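Local atomic coordinates of GTP cyclohydrolase 1 type 2 homolog (Thermus thermophilus, PDB entry 2YYB), a protein that probably binds divalent metal ions as a member of the GTP cyclohydrolase I type 2/NIF3 family, although its cellular function remains unestablished. Residues A45-F50 with L83-Q88; L67-P72 with A95-L100; P99-E104 with D212-G217. All blocks are in the same frame, centred on the assembly; numbering follows the deposited sequence.

Contact 1: residues A45-F50 with L83-Q88; sequences AGEAIF and LETLFQ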
ATOM      1  N   ALA A  45     -29.191 -10.772  -2.893  1.00 35.04           N
ATOM      2  CA  ALA A  45     -29.868  -9.986  -1.878  1.00 34.22           C
ATOM      3  C   ALA A  45     -30.559  -8.863  -2.652  1.00 33.62           C
ATOM      4  O   ALA A  45     -30.076  -8.431  -3.679  1.00 34.85           O
ATOM      5  CB  ALA A  45     -28.857  -9.407  -0.919  1.00 32.71           C
ATOM      6  N   GLY A  46     -31.695  -8.391  -2.176  1.00 34.96           N
ATOM      7  CA  GLY A  46     -32.370  -7.326  -2.895  1.00 33.32           C
ATOM      8  C   GLY A  46     -33.761  -7.171  -2.345  1.00 32.35           C
ATOM      9  O   GLY A  46     -34.285  -8.102  -1.760  1.00 32.97           O
ATOM     10  N   GLU A  47     -34.349  -5.998  -2.514  1.00 32.22           N
ATOM     11  CA  GLU A  47     -35.694  -5.751  -2.030  1.00 32.23           C
ATOM     12  C   GLU A  47     -36.692  -6.776  -2.560  1.00 31.04           C
ATOM     13  O   GLU A  47     -37.477  -7.318  -1.804  1.00 31.18           O
ATOM     14  CB  GLU A  47     -36.149  -4.351  -2.438  1.00 34.35           C
ATOM     15  CG  GLU A  47     -37.616  -4.048  -2.129  1.00 40.37           C
ATOM     16  CD  GLU A  47     -37.920  -3.809  -0.648  1.00 43.41           C
ATOM     17  OE1 GLU A  47     -37.395  -4.542   0.217  1.00 44.66           O
ATOM     18  OE2 GLU A  47     -38.708  -2.881  -0.355  1.00 48.39           O
ATOM     19  N   ALA A  48     -36.666  -7.046  -3.855  1.00 30.20           N
ATOM     20  CA  ALA A  48     -37.617  -8.000  -4.417  1.00 30.41           C
ATOM     21  C   ALA A  48     -37.509  -9.357  -3.725  1.00 30.04           C
ATOM     22  O   ALA A  48     -38.498  -9.860  -3.198  1.00 30.60           O
ATOM     23  CB  ALA A  48     -37.401  -8.139  -5.915  1.00 28.36           C
ATOM     24  N   ILE A  49     -36.317  -9.943  -3.726  1.00 29.32           N
ATOM     25  CA  ILE A  49     -36.104 -11.219  -3.058  1.00 30.72           C
ATOM     26  C   ILE A  49     -36.568 -11.169  -1.601  1.00 33.18           C
ATOM     27  O   ILE A  49     -37.166 -12.130  -1.103  1.00 34.90           O
ATOM     28  CB  ILE A  49     -34.607 -11.626  -3.060  1.00 30.82           C
ATOM     29  CG1 ILE A  49     -34.205 -12.120  -4.448  1.00 32.73           C
ATOM     30  CG2 ILE A  49     -34.349 -12.714  -2.032  1.00 30.69           C
ATOM     31  CD1 ILE A  49     -35.165 -13.177  -5.003  1.00 32.37           C
ATOM     32  N   PHE A  50     -36.280 -10.064  -0.915  1.00 32.24           N
ATOM     33  CA  PHE A  50     -36.664  -9.913   0.479  1.00 32.31           C
ATOM     34  C   PHE A  50     -38.177  -9.893   0.698  1.00 32.89           C
ATOM     35  O   PHE A  50     -38.657 -10.463   1.679  1.00 32.06           O
ATOM     36  CB  PHE A  50     -36.036  -8.649   1.057  1.00 33.52           C
ATOM     37  CG  PHE A  50     -34.541  -8.731   1.206  1.00 34.56           C
ATOM     38  CD1 PHE A  50     -33.868  -9.923   0.943  1.00 34.04           C
ATOM     39  CD2 PHE A  50     -33.814  -7.626   1.632  1.00 33.27           C
ATOM     40  CE1 PHE A  50     -32.503 -10.015   1.103  1.00 35.14           C
ATOM     41  CE2 PHE A  50     -32.446  -7.705   1.799  1.00 36.12           C
ATOM     42  CZ  PHE A  50     -31.778  -8.905   1.535  1.00 35.71           C
ATOM     43  N   LEU A  83     -33.539  -3.258   4.694  1.00 29.71           N
ATOM     44  CA  LEU A  83     -33.494  -3.588   6.105  1.00 30.15           C
ATOM     45  C   LEU A  83     -34.871  -3.557   6.768  1.00 30.17           C
ATOM     46  O   LEU A  83     -35.163  -4.380   7.634  1.00 30.51           O
ATOM     47  CB  LEU A  83     -32.544  -2.639   6.836  1.00 31.23           C
ATOM     48  CG  LEU A  83     -31.106  -2.683   6.360  1.00 32.26           C
ATOM     49  CD1 LEU A  83     -30.264  -1.808   7.266  1.00 31.86           C
ATOM     50  CD2 LEU A  83     -30.605  -4.123   6.375  1.00 31.31           C
ATOM     51  N   GLU A  84     -35.716  -2.609   6.378  1.00 29.91           N
ATOM     52  CA  GLU A  84     -37.053  -2.530   6.956  1.00 30.04           C
ATOM     53  C   GLU A  84     -37.784  -3.843   6.697  1.00 29.33           C
ATOM     54  O   GLU A  84     -38.479  -4.358   7.576  1.00 30.61           O
ATOM     55  CB  GLU A  84     -37.844  -1.356   6.355  1.00 30.66           C
ATOM     56  CG  GLU A  84     -37.368  -0.007   6.821  1.00 36.82           C
ATOM     57  CD  GLU A  84     -38.140   1.149   6.213  1.00 41.28           C
ATOM     58  OE1 GLU A  84     -38.141   1.281   4.960  1.00 44.34           O
ATOM     59  OE2 GLU A  84     -38.744   1.934   6.987  1.00 41.95           O
ATOM     60  N   THR A  85     -37.621  -4.367   5.484  1.00 27.59           N
ATOM     61  CA  THR A  85     -38.237  -5.615   5.063  1.00 26.38           C
ATOM     62  C   THR A  85     -37.690  -6.788   5.871  1.00 27.51           C
ATOM     63  O   THR A  85     -38.448  -7.585   6.417  1.00 27.77           O
ATOM     64  CB  THR A  85     -37.967  -5.853   3.586  1.00 26.79           C
ATOM     65  OG1 THR A  85     -38.442  -4.730   2.852  1.00 28.09           O
ATOM     66  CG2 THR A  85     -38.663  -7.083   3.086  1.00 26.12           C
ATOM     67  N   LEU A  86     -36.377  -6.921   5.962  1.00 27.11           N
ATOM     68  CA  LEU A  86     -35.874  -8.025   6.763  1.00 27.24           C
ATOM     69  C   LEU A  86     -36.405  -7.862   8.193  1.00 27.54           C
ATOM     70  O   LEU A  86     -36.948  -8.804   8.757  1.00 28.50           O
ATOM     71  CB  LEU A  86     -34.341  -8.075   6.767  1.00 25.17           C
ATOM     72  CG  LEU A  86     -33.627  -8.270   5.424  1.00 25.74           C
ATOM     73  CD1 LEU A  86     -32.136  -8.324   5.682  1.00 26.43           C
ATOM     74  CD2 LEU A  86     -34.080  -9.542   4.727  1.00 23.47           C
ATOM     75  N   PHE A  87     -36.265  -6.669   8.770  1.00 28.06           N
ATOM     76  CA  PHE A  87     -36.739  -6.423  10.143  1.00 28.51           C
ATOM     77  C   PHE A  87     -38.206  -6.804  10.285  1.00 29.42           C
ATOM     78  O   PHE A  87     -38.566  -7.644  11.106  1.00 29.54           O
ATOM     79  CB  PHE A  87     -36.577  -4.943  10.531  1.00 26.01           C
ATOM     80  CG  PHE A  87     -35.158  -4.523  10.804  1.00 24.34           C
ATOM     81  CD1 PHE A  87     -34.100  -5.409  10.648  1.00 22.72           C
ATOM     82  CD2 PHE A  87     -34.876  -3.210  11.174  1.00 24.19           C
ATOM     83  CE1 PHE A  87     -32.796  -4.987  10.851  1.00 23.10           C
ATOM     84  CE2 PHE A  87     -33.568  -2.783  11.377  1.00 20.34           C
ATOM     85  CZ  PHE A  87     -32.529  -3.671  11.213  1.00 20.97           C
ATOM     86  N   GLN A  88     -39.049  -6.185   9.466  1.00 30.31           N
ATOM     87  CA  GLN A  88     -40.476  -6.450   9.489  1.00 31.33           C
ATOM     88  C   GLN A  88     -40.784  -7.945   9.565  1.00 32.49           C
ATOM     89  O   GLN A  88     -41.736  -8.337  10.233  1.00 35.69           O
ATOM     90  CB  GLN A  88     -41.127  -5.861   8.247  1.00 32.22           C
ATOM     91  CG  GLN A  88     -42.628  -5.832   8.278  1.00 35.26           C
ATOM     92  CD  GLN A  88     -43.220  -5.227   7.006  1.00 38.75           C
ATOM     93  OE1 GLN A  88     -42.862  -4.117   6.588  1.00 40.79           O
ATOM     94  NE2 GLN A  88     -44.140  -5.960   6.385  1.00 42.50           N
TER
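T85 OG1 is placed between two acceptors: E47 OE1, 2.8 Å away across the contact, and the carbonyl oxygen of R81, one turn earlier in its own helix. E47 reaches across by a bend: CG is anti to the backbone N, and chi2 of 74° then turns the carboxylate toward the neighbouring helix.

Beneath this polar pair the contact is apolar. The methyl CD2 of L86 stands over the centre of the F50 ring, 3.6 Å from the centroid and only 9° off the ring normal, a CH-pi contact. The opposite face of the ring meets G46 O, offset toward the rim; this same oxygen takes the F50 N bond at the start of helix 47-55, where G46 is the N-cap. T85 CG2 touches F50 CB at 3.7 Å and also the F50 carbonyl oxygen, so this methyl lies beside the backbone rather than the ring.

Helices 47-55 and 77-88 are the connections of two successive beta-alpha-beta crossovers, from strand 39-42 to 60-63 and from 60-63 to 92-95. F50 also rests on L61, and L86 on V30, both in strands of that sheet. F87 meets F87 of the second subunit, while E47 N bonds to E200 of the third. The chemistry thus implies a seam with two layers: methyl-to-ring packing next to the sheet, and a hydroxyl-carboxylate pair above it.

Contact 2: residues L67-P72 with A95-L100; sequences LFWGKP and AAHLPL
W69 and H97 form a T-shaped (edge-to-face) aromatic pair between two loops beside the predicted metal site of this NIF3-family fold. The edge of the indole six-membered ring is directed at one face of the imidazole, with the two planes at 88° and the centroids 5.2 Å apart. Contact is made chiefly by W69 CZ3, which lies 3.5 Å from H97 CE1 and 3.6 Å from H97 ND1; CH2 follows at a greater distance, toward the rim of the imidazole. With CG anti to the carbonyl carbon (chi1 -51°) and the indole turned across the side chain, W69 puts its benzo end forward.

H97 carries the partner face. It follows strand 92-95 and is the N-cap of helix 98-102, with CG anti to the backbone N. Its rotation is fixed from outside the pair, since ND1 is hydrogen-bonded to D22 OD2, and the second carboxylate oxygen of D22 receives L98 N from the first turn of the helix. One aspartate therefore holds both the ring and the helix start. The second imidazole face packs on L98, and H97 also meets H64, a predicted metal ligand, edge-to-face. W69 in turn lies close to H65, another predicted ligand, so the pair borders the predicted site.

This is a surface contact, and both rings remain partly exposed, with S24 touching the two of them. Elsewhere on the indole perimeter sits the ammonium of K71: its NZ lies in the ring plane, 3.6 Å from W69 CD1.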
ATOM      1  N   LEU A  67     -25.174  -8.301   1.207  1.00 34.58           N
ATOM      2  CA  LEU A  67     -25.227  -6.850   1.274  1.00 38.65           C
ATOM      3  C   LEU A  67     -23.920  -6.112   1.475  1.00 42.66           C
ATOM      4  O   LEU A  67     -23.807  -4.948   1.096  1.00 43.30           O
ATOM      5  CB  LEU A  67     -26.170  -6.427   2.394  1.00 37.97           C
ATOM      6  CG  LEU A  67     -27.652  -6.724   2.228  1.00 36.94           C
ATOM      7  CD1 LEU A  67     -28.366  -6.340   3.505  1.00 36.97           C
ATOM      8  CD2 LEU A  67     -28.203  -5.957   1.044  1.00 33.85           C
ATOM      9  N   PHE A  68     -22.937  -6.778   2.067  1.00 46.59           N
ATOM     10  CA  PHE A  68     -21.670  -6.136   2.358  1.00 50.74           C
ATOM     11  C   PHE A  68     -20.472  -6.561   1.512  1.00 54.37           C
ATOM     12  O   PHE A  68     -20.301  -7.739   1.204  1.00 55.94           O
ATOM     13  CB  PHE A  68     -21.368  -6.331   3.840  1.00 49.93           C
ATOM     14  CG  PHE A  68     -22.414  -5.746   4.742  1.00 51.18           C
ATOM     15  CD1 PHE A  68     -22.616  -4.369   4.792  1.00 50.58           C
ATOM     16  CD2 PHE A  68     -23.239  -6.568   5.501  1.00 49.60           C
ATOM     17  CE1 PHE A  68     -23.616  -3.830   5.577  1.00 49.40           C
ATOM     18  CE2 PHE A  68     -24.246  -6.026   6.289  1.00 47.76           C
ATOM     19  CZ  PHE A  68     -24.434  -4.664   6.325  1.00 48.38           C
ATOM     20  N   TRP A  69     -19.642  -5.582   1.148  1.00 57.72           N
ATOM     21  CA  TRP A  69     -18.451  -5.833   0.346  1.00 60.35           C
ATOM     22  C   TRP A  69     -17.273  -4.961   0.784  1.00 60.83           C
ATOM     23  O   TRP A  69     -16.487  -4.538  -0.050  1.00 61.54           O
ATOM     24  CB  TRP A  69     -18.742  -5.570  -1.139  1.00 62.02           C
ATOM     25  CG  TRP A  69     -19.968  -6.268  -1.670  1.00 64.86           C
ATOM     26  CD1 TRP A  69     -21.249  -5.780  -1.684  1.00 65.78           C
ATOM     27  CD2 TRP A  69     -20.037  -7.592  -2.228  1.00 65.84           C
ATOM     28  NE1 TRP A  69     -22.107  -6.718  -2.214  1.00 66.06           N
ATOM     29  CE2 TRP A  69     -21.393  -7.838  -2.557  1.00 65.77           C
ATOM     30  CE3 TRP A  69     -19.087  -8.593  -2.486  1.00 67.38           C
ATOM     31  CZ2 TRP A  69     -21.824  -9.044  -3.129  1.00 66.07           C
ATOM     32  CZ3 TRP A  69     -19.519  -9.805  -3.061  1.00 67.90           C
ATOM     33  CH2 TRP A  69     -20.878 -10.012  -3.374  1.00 67.26           C
ATOM     34  N   GLY A  70     -17.144  -4.698   2.083  1.00 61.54           N
ATOM     35  CA  GLY A  70     -16.045  -3.867   2.559  1.00 62.93           C
ATOM     36  C   GLY A  70     -16.343  -2.372   2.452  1.00 64.83           C
ATOM     37  O   GLY A  70     -15.771  -1.547   3.168  1.00 63.93           O
ATOM     38  N   LYS A  71     -17.241  -2.023   1.534  1.00 66.33           N
ATOM     39  CA  LYS A  71     -17.649  -0.634   1.319  1.00 66.29           C
ATOM     40  C   LYS A  71     -18.774  -0.290   2.294  1.00 65.63           C
ATOM     41  O   LYS A  71     -19.880  -0.833   2.191  1.00 66.62           O
ATOM     42  CB  LYS A  71     -18.176  -0.449  -0.109  1.00 67.53           C
ATOM     43  CG  LYS A  71     -19.294  -1.432  -0.476  1.00 68.03           C
ATOM     44  CD  LYS A  71     -20.024  -1.029  -1.749  1.00 68.69           C
ATOM     45  CE  LYS A  71     -21.080  -2.072  -2.132  1.00 69.01           C
ATOM     46  NZ  LYS A  71     -22.067  -2.335  -1.037  1.00 66.82           N
ATOM     47  N   PRO A  72     -18.509   0.594   3.267  1.00 63.77           N
ATOM     48  CA  PRO A  72     -19.573   0.951   4.215  1.00 60.25           C
ATOM     49  C   PRO A  72     -20.498   1.963   3.512  1.00 56.45           C
ATOM     50  O   PRO A  72     -20.036   2.986   3.007  1.00 56.13           O
ATOM     51  CB  PRO A  72     -18.797   1.565   5.374  1.00 60.98           C
ATOM     52  CG  PRO A  72     -17.705   2.314   4.636  1.00 63.39           C
ATOM     53  CD  PRO A  72     -17.252   1.301   3.581  1.00 63.44           C
ATOM     54  N   ALA A  95     -25.075 -14.703   4.308  1.00 30.48           N
ATOM     55  CA  ALA A  95     -24.448 -14.627   2.996  1.00 32.92           C
ATOM     56  C   ALA A  95     -23.227 -15.549   2.889  1.00 34.41           C
ATOM     57  O   ALA A  95     -22.420 -15.643   3.822  1.00 34.74           O
ATOM     58  CB  ALA A  95     -24.061 -13.151   2.684  1.00 30.40           C
ATOM     59  N   ALA A  96     -23.112 -16.233   1.752  1.00 35.59           N
ATOM     60  CA  ALA A  96     -21.996 -17.152   1.490  1.00 38.59           C
ATOM     61  C   ALA A  96     -21.510 -16.934   0.055  1.00 40.15           C
ATOM     62  O   ALA A  96     -22.148 -17.380  -0.899  1.00 38.16           O
ATOM     63  CB  ALA A  96     -22.443 -18.605   1.684  1.00 37.63           C
ATOM     64  N   HIS A  97     -20.372 -16.248  -0.082  1.00 43.11           N
ATOM     65  CA  HIS A  97     -19.806 -15.928  -1.391  1.00 44.79           C
ATOM     66  C   HIS A  97     -18.821 -16.972  -1.945  1.00 45.88           C
ATOM     67  O   HIS A  97     -19.233 -18.009  -2.483  1.00 43.47           O
ATOM     68  CB  HIS A  97     -19.109 -14.572  -1.324  1.00 46.58           C
ATOM     69  CG  HIS A  97     -18.752 -14.012  -2.663  1.00 50.49           C
ATOM     70  ND1 HIS A  97     -17.882 -12.956  -2.816  1.00 51.93           N
ATOM     71  CD2 HIS A  97     -19.182 -14.330  -3.908  1.00 53.14           C
ATOM     72  CE1 HIS A  97     -17.793 -12.643  -4.097  1.00 54.24           C
ATOM     73  NE2 HIS A  97     -18.574 -13.462  -4.782  1.00 55.08           N
ATOM     74  N   LEU A  98     -17.524 -16.688  -1.823  1.00 45.75           N
ATOM     75  CA  LEU A  98     -16.515 -17.605  -2.334  1.00 46.75           C
ATOM     76  C   LEU A  98     -16.642 -19.014  -1.754  1.00 46.56           C
ATOM     77  O   LEU A  98     -16.569 -20.000  -2.485  1.00 46.03           O
ATOM     78  CB  LEU A  98     -15.100 -17.068  -2.065  1.00 46.75           C
ATOM     79  CG  LEU A  98     -14.655 -15.787  -2.791  1.00 49.11           C
ATOM     80  CD1 LEU A  98     -13.204 -15.492  -2.420  1.00 49.41           C
ATOM     81  CD2 LEU A  98     -14.794 -15.936  -4.297  1.00 48.27           C
ATOM     82  N   PRO A  99     -16.846 -19.128  -0.432  1.00 45.76           N
ATOM     83  CA  PRO A  99     -16.968 -20.449   0.185  1.00 44.91           C
ATOM     84  C   PRO A  99     -18.105 -21.312  -0.350  1.00 44.60           C
ATOM     85  O   PRO A  99     -18.002 -22.536  -0.344  1.00 45.06           O
ATOM     86  CB  PRO A  99     -17.096 -20.124   1.669  1.00 43.82           C
ATOM     87  CG  PRO A  99     -17.730 -18.789   1.666  1.00 46.04           C
ATOM     88  CD  PRO A  99     -17.016 -18.067   0.571  1.00 46.31           C
ATOM     89  N   LEU A 100     -19.179 -20.683  -0.821  1.00 43.65           N
ATOM     90  CA  LEU A 100     -20.303 -21.436  -1.368  1.00 43.37           C
ATOM     91  C   LEU A 100     -19.932 -21.772  -2.801  1.00 44.12           C
ATOM     92  O   LEU A 100     -20.408 -22.752  -3.369  1.00 45.06           O
ATOM     93  CB  LEU A 100     -21.589 -20.597  -1.368  1.00 42.51           C
ATOM     94  CG  LEU A 100     -22.950 -21.294  -1.213  1.00 43.28           C
ATOM     95  CD1 LEU A 100     -24.044 -20.420  -1.839  1.00 42.09           C
ATOM     96  CD2 LEU A 100     -22.944 -22.658  -1.868  1.00 41.80           C
TER

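Contact 3: residues P99-E104 with D212-G217; sequences PLDAHE and DTETFG
L100 packs directly against the backbone of G217: its methyl CD2 is 3.5 Å from G217 CA, and CD1 approaches the glycine carbonyl carbon at 4.0 Å. With no side chain on G217, the leucine can lie flush near the start of helix 216-229, and helix 98-102 is brought close to it. This is the tight apolar part of the contact. Toward E104, which is partly exposed and salt-bridged to R15, the contact gives way to more open surroundings.

A second buried part is polar. D101 and E214 bring their carboxylates together nearly coplanar, planes 22° apart, and E214 OE2 sits near both oxygens of D101, 3.0 Å from OD2 and 3.1 Å from OD1. E214 gets there by an extended chain beyond CG (chi2 -164°), its backbone lying in the break between helices 210-213 and 216-229. Weak hydrogen bonds tie E214 OE2 and D101 OD1 to H64, a predicted ligand of a second cation, and E214 OE1 to H65.

The two carboxylates are like charges set side by side and are not hydrogen-bonded to each other. Both residues are predicted ligands of one divalent metal cation, with H65 and H210, and the clustering of carboxylates and imidazoles is consistent with a site where a bound cation would offset the like charges.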
ATOM      1  N   PRO A  99     -16.846 -19.128  -0.432  1.00 45.76           N
ATOM      2  CA  PRO A  99     -16.968 -20.449   0.185  1.00 44.91           C
ATOM      3  C   PRO A  99     -18.105 -21.312  -0.350  1.00 44.60           C
ATOM      4  O   PRO A  99     -18.002 -22.536  -0.344  1.00 45.06           O
ATOM      5  CB  PRO A  99     -17.096 -20.124   1.669  1.00 43.82           C
ATOM      6  CG  PRO A  99     -17.730 -18.789   1.666  1.00 46.04           C
ATOM      7  CD  PRO A  99     -17.016 -18.067   0.571  1.00 46.31           C
ATOM      8  N   LEU A 100     -19.179 -20.683  -0.821  1.00 43.65           N
ATOM      9  CA  LEU A 100     -20.303 -21.436  -1.368  1.00 43.37           C
ATOM     10  C   LEU A 100     -19.932 -21.772  -2.801  1.00 44.12           C
ATOM     11  O   LEU A 100     -20.408 -22.752  -3.369  1.00 45.06           O
ATOM     12  CB  LEU A 100     -21.589 -20.597  -1.368  1.00 42.51           C
ATOM     13  CG  LEU A 100     -22.950 -21.294  -1.213  1.00 43.28           C
ATOM     14  CD1 LEU A 100     -24.044 -20.420  -1.839  1.00 42.09           C
ATOM     15  CD2 LEU A 100     -22.944 -22.658  -1.868  1.00 41.80           C
ATOM     16  N   ASP A 101     -19.089 -20.931  -3.393  1.00 44.88           N
ATOM     17  CA  ASP A 101     -18.639 -21.143  -4.761  1.00 45.21           C
ATOM     18  C   ASP A 101     -17.775 -22.419  -4.791  1.00 46.00           C
ATOM     19  O   ASP A 101     -18.041 -23.347  -5.563  1.00 47.28           O
ATOM     20  CB  ASP A 101     -17.848 -19.903  -5.256  1.00 44.60           C
ATOM     21  CG  ASP A 101     -18.702 -18.954  -6.110  1.00 45.88           C
ATOM     22  OD1 ASP A 101     -18.459 -17.728  -6.143  1.00 47.72           O
ATOM     23  OD2 ASP A 101     -19.636 -19.434  -6.775  1.00 50.20           O
ATOM     24  N   ALA A 102     -16.795 -22.482  -3.890  1.00 46.09           N
ATOM     25  CA  ALA A 102     -15.844 -23.589  -3.810  1.00 47.19           C
ATOM     26  C   ALA A 102     -16.258 -24.892  -3.154  1.00 48.78           C
ATOM     27  O   ALA A 102     -15.777 -25.952  -3.539  1.00 49.16           O
ATOM     28  CB  ALA A 102     -14.564 -23.104  -3.148  1.00 44.48           C
ATOM     29  N   HIS A 103     -17.127 -24.833  -2.158  1.00 50.85           N
ATOM     30  CA  HIS A 103     -17.517 -26.052  -1.456  1.00 51.98           C
ATOM     31  C   HIS A 103     -17.665 -27.277  -2.361  1.00 52.61           C
ATOM     32  O   HIS A 103     -18.392 -27.236  -3.360  1.00 51.47           O
ATOM     33  CB  HIS A 103     -18.816 -25.838  -0.687  1.00 52.45           C
ATOM     34  CG  HIS A 103     -18.997 -26.800   0.441  1.00 52.55           C
ATOM     35  ND1 HIS A 103     -18.457 -26.588   1.691  1.00 52.44           N
ATOM     36  CD2 HIS A 103     -19.602 -28.011   0.491  1.00 52.01           C
ATOM     37  CE1 HIS A 103     -18.721 -27.627   2.462  1.00 53.70           C
ATOM     38  NE2 HIS A 103     -19.413 -28.505   1.757  1.00 53.70           N
ATOM     39  N   GLU A 104     -16.982 -28.365  -1.983  1.00 53.96           N
ATOM     40  CA  GLU A 104     -17.003 -29.631  -2.739  1.00 55.25           C
ATOM     41  C   GLU A 104     -18.304 -30.439  -2.650  1.00 54.53           C
ATOM     42  O   GLU A 104     -18.579 -31.256  -3.530  1.00 55.00           O
ATOM     43  CB  GLU A 104     -15.830 -30.544  -2.324  1.00 57.37           C
ATOM     44  CG  GLU A 104     -16.091 -31.443  -1.113  1.00 59.90           C
ATOM     45  CD  GLU A 104     -16.063 -30.690   0.207  1.00 62.22           C
ATOM     46  OE1 GLU A 104     -16.725 -31.153   1.168  1.00 63.19           O
ATOM     47  OE2 GLU A 104     -15.375 -29.644   0.287  1.00 62.72           O
ATOM     48  N   ASP A 212     -27.986 -17.872 -13.690  1.00 40.50           N
ATOM     49  CA  ASP A 212     -28.254 -19.277 -13.938  1.00 41.64           C
ATOM     50  C   ASP A 212     -27.193 -20.265 -13.503  1.00 43.23           C
ATOM     51  O   ASP A 212     -27.497 -21.453 -13.361  1.00 44.29           O
ATOM     52  CB  ASP A 212     -28.590 -19.511 -15.408  1.00 41.18           C
ATOM     53  CG  ASP A 212     -29.901 -18.880 -15.798  1.00 41.67           C
ATOM     54  OD1 ASP A 212     -30.831 -18.932 -14.970  1.00 42.35           O
ATOM     55  OD2 ASP A 212     -30.005 -18.339 -16.921  1.00 42.16           O
ATOM     56  N   THR A 213     -25.963 -19.809 -13.278  1.00 42.59           N
ATOM     57  CA  THR A 213     -24.924 -20.741 -12.849  1.00 41.05           C
ATOM     58  C   THR A 213     -24.700 -20.679 -11.336  1.00 41.88           C
ATOM     59  O   THR A 213     -24.235 -21.659 -10.749  1.00 42.47           O
ATOM     60  CB  THR A 213     -23.545 -20.516 -13.603  1.00 39.47           C
ATOM     61  OG1 THR A 213     -22.967 -19.260 -13.226  1.00 36.81           O
ATOM     62  CG2 THR A 213     -23.735 -20.559 -15.128  1.00 36.48           C
ATOM     63  N   GLU A 214     -25.015 -19.544 -10.701  1.00 42.09           N
ATOM     64  CA  GLU A 214     -24.813 -19.432  -9.251  1.00 42.30           C
ATOM     65  C   GLU A 214     -26.140 -19.707  -8.491  1.00 41.70           C
ATOM     66  O   GLU A 214     -26.361 -19.261  -7.375  1.00 43.02           O
ATOM     67  CB  GLU A 214     -24.152 -18.061  -8.882  1.00 43.21           C
ATOM     68  CG  GLU A 214     -22.638 -17.924  -9.323  1.00 43.71           C
ATOM     69  CD  GLU A 214     -21.854 -16.767  -8.651  1.00 46.99           C
ATOM     70  OE1 GLU A 214     -22.351 -15.614  -8.675  1.00 45.16           O
ATOM     71  OE2 GLU A 214     -20.725 -16.998  -8.104  1.00 45.86           O
ATOM     72  N   THR A 215     -26.989 -20.507  -9.129  1.00 40.39           N
ATOM     73  CA  THR A 215     -28.297 -20.942  -8.631  1.00 39.20           C
ATOM     74  C   THR A 215     -28.148 -22.263  -7.857  1.00 41.11           C
ATOM     75  O   THR A 215     -28.924 -22.577  -6.953  1.00 41.41           O
ATOM     76  CB  THR A 215     -29.246 -21.226  -9.835  1.00 37.07           C
ATOM     77  OG1 THR A 215     -30.445 -20.481  -9.702  1.00 35.25           O
ATOM     78  CG2 THR A 215     -29.596 -22.700  -9.926  1.00 35.05           C
ATOM     79  N   PHE A 216     -27.137 -23.033  -8.242  1.00 42.70           N
ATOM     80  CA  PHE A 216     -26.873 -24.356  -7.683  1.00 43.20           C
ATOM     81  C   PHE A 216     -26.366 -24.479  -6.245  1.00 42.10           C
ATOM     82  O   PHE A 216     -26.645 -25.469  -5.580  1.00 44.27           O
ATOM     83  CB  PHE A 216     -25.927 -25.093  -8.639  1.00 43.13           C
ATOM     84  CG  PHE A 216     -26.461 -25.193 -10.036  1.00 43.84           C
ATOM     85  CD1 PHE A 216     -27.446 -26.134 -10.357  1.00 43.45           C
ATOM     86  CD2 PHE A 216     -26.045 -24.295 -11.021  1.00 42.34           C
ATOM     87  CE1 PHE A 216     -28.014 -26.173 -11.645  1.00 44.20           C
ATOM     88  CE2 PHE A 216     -26.602 -24.323 -12.306  1.00 40.37           C
ATOM     89  CZ  PHE A 216     -27.586 -25.258 -12.621  1.00 42.43           C
ATOM     90  N   GLY A 217     -25.619 -23.503  -5.760  1.00 40.70           N
ATOM     91  CA  GLY A 217     -25.124 -23.595  -4.399  1.00 40.75           C
ATOM     92  C   GLY A 217     -26.216 -23.439  -3.341  1.00 40.67           C
ATOM     93  O   GLY A 217     -26.465 -24.363  -2.539  1.00 39.64           O
TER

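In the fold
Contacts 1 and 3 are buried, whereas contact 2 lies at the surface. Contact 1 joins two helices on the sheet of strands 27-30, 92-95, 60-63, 39-42 and 233-235, far from the centre of the chain; contact 3 sits close to that centre, where helix 98-102 meets the segment leading back from the other sheet. Contacts 2 and 3 share P99 and L100, so one short helix serves both, N-capped by H97 and carrying the predicted ligand D101. L67 links contact 2 to contact 1, packing on A45 and L83. The chemistry shifts accordingly, from methyl-ring packing with one hydroxyl-carboxylate pair, through paired aromatic rings, to gathered carboxylates.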